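Local structure of arylalkylamine N-Acetyltransferase like 5b (Aedes aegypti, 5YAG) at residues 4-9 and 65-70; 187-192 and 208-213. The protein probably transfers acyl groups from acyl-CoA, such as acetyl-CoA or hexadecanoyl-CoA, to the amine of arylalkylamines such as serotonin, as a GNAT-family N-acyltransferase. All coordinates share one frame; numbering follows the deposited sequence.

Contact 1: 4-9 and 65-70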
ATOM      1  N   PRO A   4      -0.733  25.466   6.658  1.00 98.31           N
ATOM      2  CA  PRO A   4      -1.409  24.163   6.699  1.00101.25           C
ATOM      3  C   PRO A   4      -2.516  24.005   5.654  1.00102.87           C
ATOM      4  O   PRO A   4      -2.835  22.879   5.265  1.00101.19           O
ATOM      5  CB  PRO A   4      -1.999  24.102   8.120  1.00 96.93           C
ATOM      6  CG  PRO A   4      -1.548  25.342   8.824  1.00 96.62           C
ATOM      7  CD  PRO A   4      -1.155  26.329   7.772  1.00 92.07           C
ATOM      8  N   GLU A   5      -3.098  25.117   5.211  1.00 98.75           N
ATOM      9  CA  GLU A   5      -4.107  25.091   4.157  1.00 90.69           C
ATOM     10  C   GLU A   5      -3.466  25.265   2.780  1.00 79.50           C
ATOM     11  O   GLU A   5      -4.161  25.370   1.773  1.00 70.74           O
ATOM     12  CB  GLU A   5      -5.172  26.164   4.402  1.00 95.23           C
ATOM     13  CG  GLU A   5      -5.946  25.988   5.703  1.00100.00           C
ATOM     14  CD  GLU A   5      -6.657  24.645   5.803  1.00102.64           C
ATOM     15  OE1 GLU A   5      -7.905  24.625   5.743  1.00 99.36           O
ATOM     16  OE2 GLU A   5      -5.974  23.607   5.943  1.00102.04           O
ATOM     17  N   SER A   6      -2.138  25.303   2.748  1.00 71.34           N
ATOM     18  CA  SER A   6      -1.390  25.159   1.509  1.00 64.43           C
ATOM     19  C   SER A   6      -1.308  23.672   1.139  1.00 52.76           C
ATOM     20  O   SER A   6      -0.825  23.319   0.064  1.00 46.40           O
ATOM     21  CB  SER A   6       0.017  25.743   1.659  1.00 68.98           C
ATOM     22  OG  SER A   6       0.693  25.801   0.416  1.00 75.36           O
ATOM     23  N   ILE A   7      -1.767  22.806   2.040  1.00 47.66           N
ATOM     24  CA  ILE A   7      -1.778  21.368   1.779  1.00 47.18           C
ATOM     25  C   ILE A   7      -3.091  20.966   1.132  1.00 38.18           C
ATOM     26  O   ILE A   7      -4.154  21.183   1.698  1.00 38.20           O
ATOM     27  CB  ILE A   7      -1.632  20.526   3.066  1.00 48.88           C
ATOM     28  CG1 ILE A   7      -0.412  20.962   3.894  1.00 52.50           C
ATOM     29  CG2 ILE A   7      -1.564  19.047   2.709  1.00 46.10           C
ATOM     30  CD1 ILE A   7       0.919  20.782   3.201  1.00 53.70           C
ATOM     31  N   VAL A   8      -3.005  20.354  -0.044  1.00 33.20           N
ATOM     32  CA  VAL A   8      -4.185  19.906  -0.777  1.00 34.65           C
ATOM     33  C   VAL A   8      -4.149  18.385  -0.933  1.00 28.29           C
ATOM     34  O   VAL A   8      -3.124  17.839  -1.317  1.00 28.41           O
ATOM     35  CB  VAL A   8      -4.205  20.528  -2.186  1.00 34.49           C
ATOM     36  CG1 VAL A   8      -5.374  20.000  -2.994  1.00 32.74           C
ATOM     37  CG2 VAL A   8      -4.246  22.047  -2.086  1.00 39.13           C
ATOM     38  N   LEU A   9      -5.257  17.721  -0.623  1.00 26.89           N
ATOM     39  CA  LEU A   9      -5.427  16.292  -0.935  1.00 29.65           C
ATOM     40  C   LEU A   9      -6.411  16.100  -2.080  1.00 27.70           C
ATOM     41  O   LEU A   9      -7.504  16.683  -2.075  1.00 27.35           O
ATOM     42  CB  LEU A   9      -5.942  15.530   0.280  1.00 32.67           C
ATOM     43  CG  LEU A   9      -4.826  15.110   1.230  1.00 33.82           C
ATOM     44  CD1 LEU A   9      -4.420  16.280   2.115  1.00 34.89           C
ATOM     45  CD2 LEU A   9      -5.290  13.916   2.042  1.00 36.06           C
ATOM     46  N   GLU A  65      -0.490  17.459  -1.777  1.00 31.60           N
ATOM     47  CA  GLU A  65       0.277  18.419  -2.550  1.00 35.82           C
ATOM     48  C   GLU A  65       0.506  19.683  -1.719  1.00 36.50           C
ATOM     49  O   GLU A  65      -0.410  20.172  -1.053  1.00 34.45           O
ATOM     50  CB  GLU A  65      -0.515  18.748  -3.808  1.00 36.70           C
ATOM     51  CG  GLU A  65       0.143  19.706  -4.765  1.00 41.78           C
ATOM     52  CD  GLU A  65      -0.769  20.053  -5.919  1.00 43.85           C
ATOM     53  OE1 GLU A  65      -0.252  20.246  -7.034  1.00 63.45           O
ATOM     54  OE2 GLU A  65      -2.003  20.122  -5.714  1.00 46.22           O
ATOM     55  N   ASP A  66       1.741  20.179  -1.727  1.00 38.17           N
ATOM     56  CA  ASP A  66       2.045  21.529  -1.254  1.00 39.66           C
ATOM     57  C   ASP A  66       1.795  22.474  -2.433  1.00 39.68           C
ATOM     58  O   ASP A  66       2.611  22.561  -3.349  1.00 43.95           O
ATOM     59  CB  ASP A  66       3.500  21.606  -0.773  1.00 41.11           C
ATOM     60  CG  ASP A  66       3.879  22.988  -0.217  1.00 43.94           C
ATOM     61  OD1 ASP A  66       3.197  23.987  -0.530  1.00 45.57           O
ATOM     62  OD2 ASP A  66       4.886  23.066   0.517  1.00 40.23           O
ATOM     63  N   SER A  67       0.646  23.149  -2.432  1.00 40.98           N
ATOM     64  CA  SER A  67       0.236  23.946  -3.596  1.00 46.45           C
ATOM     65  C   SER A  67       1.126  25.161  -3.816  1.00 50.59           C
ATOM     66  O   SER A  67       1.357  25.556  -4.957  1.00 50.49           O
ATOM     67  CB  SER A  67      -1.216  24.392  -3.472  1.00 46.00           C
ATOM     68  OG  SER A  67      -1.419  25.120  -2.281  1.00 46.41           O
ATOM     69  N   ALA A  68       1.617  25.752  -2.729  1.00 53.38           N
ATOM     70  CA  ALA A  68       2.585  26.837  -2.822  1.00 53.90           C
ATOM     71  C   ALA A  68       3.827  26.354  -3.563  1.00 58.07           C
ATOM     72  O   ALA A  68       4.239  26.947  -4.557  1.00 61.59           O
ATOM     73  CB  ALA A  68       2.959  27.337  -1.437  1.00 52.75           C
ATOM     74  N   ALA A  69       4.396  25.251  -3.089  1.00 55.98           N
ATOM     75  CA  ALA A  69       5.610  24.686  -3.672  1.00 52.20           C
ATOM     76  C   ALA A  69       5.355  23.901  -4.966  1.00 51.92           C
ATOM     77  O   ALA A  69       6.302  23.462  -5.610  1.00 55.51           O
ATOM     78  CB  ALA A  69       6.301  23.790  -2.653  1.00 51.48           C
ATOM     79  N   LYS A  70       4.088  23.732  -5.337  1.00 56.28           N
ATOM     80  CA  LYS A  70       3.689  22.890  -6.476  1.00 60.70           C
ATOM     81  C   LYS A  70       4.408  21.527  -6.479  1.00 55.65           C
ATOM     82  O   LYS A  70       5.069  21.167  -7.450  1.00 48.59           O
ATOM     83  CB  LYS A  70       3.898  23.631  -7.807  1.00 68.64           C
ATOM     84  CG  LYS A  70       5.321  24.112  -8.073  1.00 80.61           C
ATOM     85  CD  LYS A  70       5.472  24.736  -9.453  1.00 83.63           C
ATOM     86  CE  LYS A  70       5.002  26.181  -9.471  1.00 84.33           C
ATOM     87  NZ  LYS A  70       5.049  26.750 -10.846  1.00 88.11           N
TER
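Ser6 meets the turn that follows strand 61-66 with both its carbonyl and its hydroxyl. Its O accepts two bonds from Ser67: one from the backbone N at 2.9 Å, almost head-on to the carbonyl, and one from OG at 3.0 Å, 33° off the carbonyl plane. The Ser67 hydroxyl reaches Ser6 O because Ser67 OG stands between its own backbone N and carbonyl carbon (chi1 57°). The Ser6 hydroxyl is swung anti to its N (chi1 -171°), and Ala68 N donates to Ser6 OG at 3.3 Å. Ser6 OG also lies 3.2 Å from Asp66 OD1. That same OD1 is met from above the carboxylate plane by Ala69 N, an Asx motif that ties the turn to the strand end.

Ile7 pairs with Asp66 across a non-hydrogen-bonded antiparallel bridge, and its CA-H points at Glu65 O. Val8 and Glu65 form the next, hydrogen-bonded pair: Val8 N to Glu65 O is 2.8 Å and Glu65 N to Val8 O is 2.7 Å. On their face of the sheet, Val8 CG2 lies 4.1 Å from Ser67 CB, while Glu65 OE2 forms a salt bridge with Arg10 NE.

The other face, carrying Ile7 and Asp66, is buried: Ile7 packs on Leu143 and Arg146 of helix 143-157 and on Ile73 of strand 71-81, and Asp66 OD2 is hydrogen-bonded to Tyr138.

Contact 2: 187-192 and 208-213; sequences LALGDY and QVIKTC
Ile210 and Leu187 face each other as a hydrogen-bonded antiparallel pair joining strands 209-216 and 182-188, the last two of the mixed sheet of this GNAT fold. Ile210 N gives an almost straight bond (179°) to Leu187 O at 2.9 Å, and the return bond from Leu187 N to Ile210 O is 3.0 Å, in the carbonyl plane. Both side chains lie on the same face of the sheet. There Leu187 packs against Leu107 of helix 99-115, and Ile210 against Asp166 and Thr168 of the neighbouring strand and its following loop.

Leu187 O is also approached by the CA-H of Val209, and Val209 CG1 lies 3.7 Å from Leu187 O. Val209 is paired with Ala188 in the adjoining non-hydrogen-bonded position.

After Ala188 the chain turns, with Asp191 N bonded to Ala188 O at 2.9 Å. Leu189 still keeps one link to the partner strand: its N bonds to Gln208 O at 3.0 Å, 24° off the carbonyl plane. Gln208 O thus receives the Leu189 N-H and a CA-H contact from Ala188. The isobutyl group of Leu189, with CG anti to its N (chi1 -177°), lies at a slant across the Ile210 side chain and touches Phe201; Leu189 CD1 is 4.1 Å from Ile210 CD1.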
ATOM      1  N   LEU A 187       1.346 -11.540   9.991  1.00 34.85           N
ATOM      2  CA  LEU A 187       2.431 -12.390   9.548  1.00 37.93           C
ATOM      3  C   LEU A 187       3.750 -11.805  10.019  1.00 32.20           C
ATOM      4  O   LEU A 187       3.989 -10.613   9.855  1.00 34.01           O
ATOM      5  CB  LEU A 187       2.392 -12.463   8.020  1.00 45.42           C
ATOM      6  CG  LEU A 187       3.560 -13.115   7.296  1.00 52.16           C
ATOM      7  CD1 LEU A 187       3.687 -14.573   7.705  1.00 52.59           C
ATOM      8  CD2 LEU A 187       3.363 -12.987   5.797  1.00 52.49           C
ATOM      9  N   ALA A 188       4.597 -12.646  10.613  1.00 32.27           N
ATOM     10  CA  ALA A 188       5.972 -12.276  10.907  1.00 32.68           C
ATOM     11  C   ALA A 188       6.783 -12.384   9.618  1.00 32.77           C
ATOM     12  O   ALA A 188       6.969 -13.473   9.085  1.00 36.89           O
ATOM     13  CB  ALA A 188       6.550 -13.191  11.977  1.00 40.82           C
ATOM     14  N   LEU A 189       7.275 -11.250   9.132  1.00 32.55           N
ATOM     15  CA  LEU A 189       7.911 -11.189   7.827  1.00 34.12           C
ATOM     16  C   LEU A 189       9.152 -12.073   7.762  1.00 38.26           C
ATOM     17  O   LEU A 189       9.357 -12.798   6.777  1.00 34.79           O
ATOM     18  CB  LEU A 189       8.262  -9.750   7.472  1.00 33.36           C
ATOM     19  CG  LEU A 189       8.872  -9.531   6.086  1.00 33.55           C
ATOM     20  CD1 LEU A 189       8.080 -10.242   5.003  1.00 31.52           C
ATOM     21  CD2 LEU A 189       8.974  -8.051   5.775  1.00 34.35           C
ATOM     22  N   GLY A 190       9.965 -12.012   8.815  1.00 31.75           N
ATOM     23  CA  GLY A 190      11.106 -12.909   8.972  1.00 32.13           C
ATOM     24  C   GLY A 190      10.774 -14.396   8.892  1.00 37.24           C
ATOM     25  O   GLY A 190      11.589 -15.191   8.427  1.00 36.95           O
ATOM     26  N   ASP A 191       9.585 -14.783   9.348  1.00 35.88           N
ATOM     27  CA  ASP A 191       9.184 -16.193   9.348  1.00 37.71           C
ATOM     28  C   ASP A 191       8.550 -16.679   8.036  1.00 37.51           C
ATOM     29  O   ASP A 191       8.268 -17.871   7.883  1.00 36.09           O
ATOM     30  CB  ASP A 191       8.241 -16.459  10.528  1.00 41.85           C
ATOM     31  CG  ASP A 191       8.898 -16.144  11.873  1.00 51.18           C
ATOM     32  OD1 ASP A 191      10.150 -16.135  11.924  1.00 43.38           O
ATOM     33  OD2 ASP A 191       8.174 -15.904  12.869  1.00 49.01           O
ATOM     34  N   TYR A 192       8.342 -15.769   7.087  1.00 32.63           N
ATOM     35  CA  TYR A 192       7.705 -16.133   5.831  1.00 32.34           C
ATOM     36  C   TYR A 192       8.623 -17.006   4.984  1.00 28.91           C
ATOM     37  O   TYR A 192       9.788 -16.669   4.735  1.00 32.60           O
ATOM     38  CB  TYR A 192       7.305 -14.872   5.035  1.00 30.62           C
ATOM     39  CG  TYR A 192       6.951 -15.142   3.588  1.00 26.82           C
ATOM     40  CD1 TYR A 192       5.715 -15.676   3.247  1.00 28.39           C
ATOM     41  CD2 TYR A 192       7.848 -14.873   2.561  1.00 25.40           C
ATOM     42  CE1 TYR A 192       5.371 -15.924   1.930  1.00 29.34           C
ATOM     43  CE2 TYR A 192       7.514 -15.138   1.235  1.00 27.87           C
ATOM     44  CZ  TYR A 192       6.270 -15.663   0.925  1.00 29.00           C
ATOM     45  OH  TYR A 192       5.895 -15.929  -0.376  1.00 28.33           O
ATOM     46  N   GLN A 208       8.985  -5.898  11.480  1.00 46.60           N
ATOM     47  CA  GLN A 208       8.984  -7.308  11.859  1.00 41.06           C
ATOM     48  C   GLN A 208       7.634  -7.987  11.608  1.00 38.55           C
ATOM     49  O   GLN A 208       7.583  -9.142  11.178  1.00 35.01           O
ATOM     50  CB  GLN A 208       9.370  -7.435  13.335  1.00 47.99           C
ATOM     51  CG  GLN A 208       9.799  -8.830  13.766  1.00 60.46           C
ATOM     52  CD  GLN A 208      11.304  -9.068  13.672  1.00 70.07           C
ATOM     53  OE1 GLN A 208      12.057  -8.261  13.118  1.00 79.21           O
ATOM     54  NE2 GLN A 208      11.745 -10.195  14.212  1.00 70.29           N
ATOM     55  N   VAL A 209       6.542  -7.269  11.869  1.00 33.30           N
ATOM     56  CA  VAL A 209       5.208  -7.813  11.670  1.00 36.06           C
ATOM     57  C   VAL A 209       4.426  -7.016  10.617  1.00 33.56           C
ATOM     58  O   VAL A 209       4.496  -5.790  10.558  1.00 32.36           O
ATOM     59  CB  VAL A 209       4.404  -7.830  12.989  1.00 43.06           C
ATOM     60  CG1 VAL A 209       3.088  -8.566  12.806  1.00 42.91           C
ATOM     61  CG2 VAL A 209       5.216  -8.478  14.097  1.00 48.11           C
ATOM     62  N   ILE A 210       3.691  -7.739   9.779  1.00 36.01           N
ATOM     63  CA  ILE A 210       2.754  -7.134   8.841  1.00 30.70           C
ATOM     64  C   ILE A 210       1.362  -7.473   9.323  1.00 31.23           C
ATOM     65  O   ILE A 210       1.036  -8.642   9.528  1.00 34.42           O
ATOM     66  CB  ILE A 210       2.925  -7.696   7.426  1.00 33.55           C
ATOM     67  CG1 ILE A 210       4.345  -7.415   6.930  1.00 32.58           C
ATOM     68  CG2 ILE A 210       1.892  -7.095   6.483  1.00 35.53           C
ATOM     69  CD1 ILE A 210       4.695  -8.096   5.618  1.00 33.07           C
ATOM     70  N   LYS A 211       0.547  -6.446   9.518  1.00 29.29           N
ATOM     71  CA  LYS A 211      -0.830  -6.636   9.917  1.00 32.97           C
ATOM     72  C   LYS A 211      -1.761  -6.158   8.819  1.00 30.18           C
ATOM     73  O   LYS A 211      -1.596  -5.050   8.302  1.00 27.97           O
ATOM     74  CB  LYS A 211      -1.120  -5.855  11.185  1.00 37.30           C
ATOM     75  CG  LYS A 211      -0.449  -6.418  12.419  1.00 41.27           C
ATOM     76  CD  LYS A 211      -1.106  -5.842  13.659  1.00 41.92           C
ATOM     77  CE  LYS A 211      -0.801  -6.650  14.906  1.00 50.89           C
ATOM     78  NZ  LYS A 211       0.397  -6.099  15.597  1.00 54.75           N
ATOM     79  N   THR A 212      -2.719  -7.012   8.458  1.00 27.57           N
ATOM     80  CA  THR A 212      -3.791  -6.652   7.547  1.00 26.32           C
ATOM     81  C   THR A 212      -4.927  -6.159   8.417  1.00 27.56           C
ATOM     82  O   THR A 212      -5.330  -6.835   9.366  1.00 30.68           O
ATOM     83  CB  THR A 212      -4.253  -7.857   6.683  1.00 26.02           C
ATOM     84  OG1 THR A 212      -3.129  -8.413   5.988  1.00 26.60           O
ATOM     85  CG2 THR A 212      -5.253  -7.424   5.668  1.00 28.35           C
ATOM     86  N   CYS A 213      -5.433  -4.966   8.127  1.00 27.41           N
ATOM     87  CA  CYS A 213      -6.461  -4.362   8.968  1.00 28.06           C
ATOM     88  C   CYS A 213      -7.565  -3.875   8.078  1.00 28.66           C
ATOM     89  O   CYS A 213      -7.329  -3.466   6.935  1.00 28.94           O
ATOM     90  CB  CYS A 213      -5.903  -3.213   9.850  1.00 28.47           C
ATOM     91  SG  CYS A 213      -4.318  -3.543  10.666  1.00 37.63           S
TER

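Contacts 1 and 2 lie at the two ends of one seven-stranded sheet: contact 1 pairs the start of outermost strand 7-11 with the end of 61-66; contact 2 pairs the end of outermost strand 182-188 with the start of 209-216. Their centres are about 34 Å apart, their nearest atoms about 18 Å. Strands 71-81, 126-134 and 162-167 run between them. In GNAT enzymes the acyl-CoA usually binds where two central parallel strands splay, here probably 126-134 and 162-167, between the two contacts. Both pairs are antiparallel and run into a turn, but contact 2 also includes Cys213, whose side chain touches Cys183 of strand 182-188, its disulfide partner in a crystal structure of this protein.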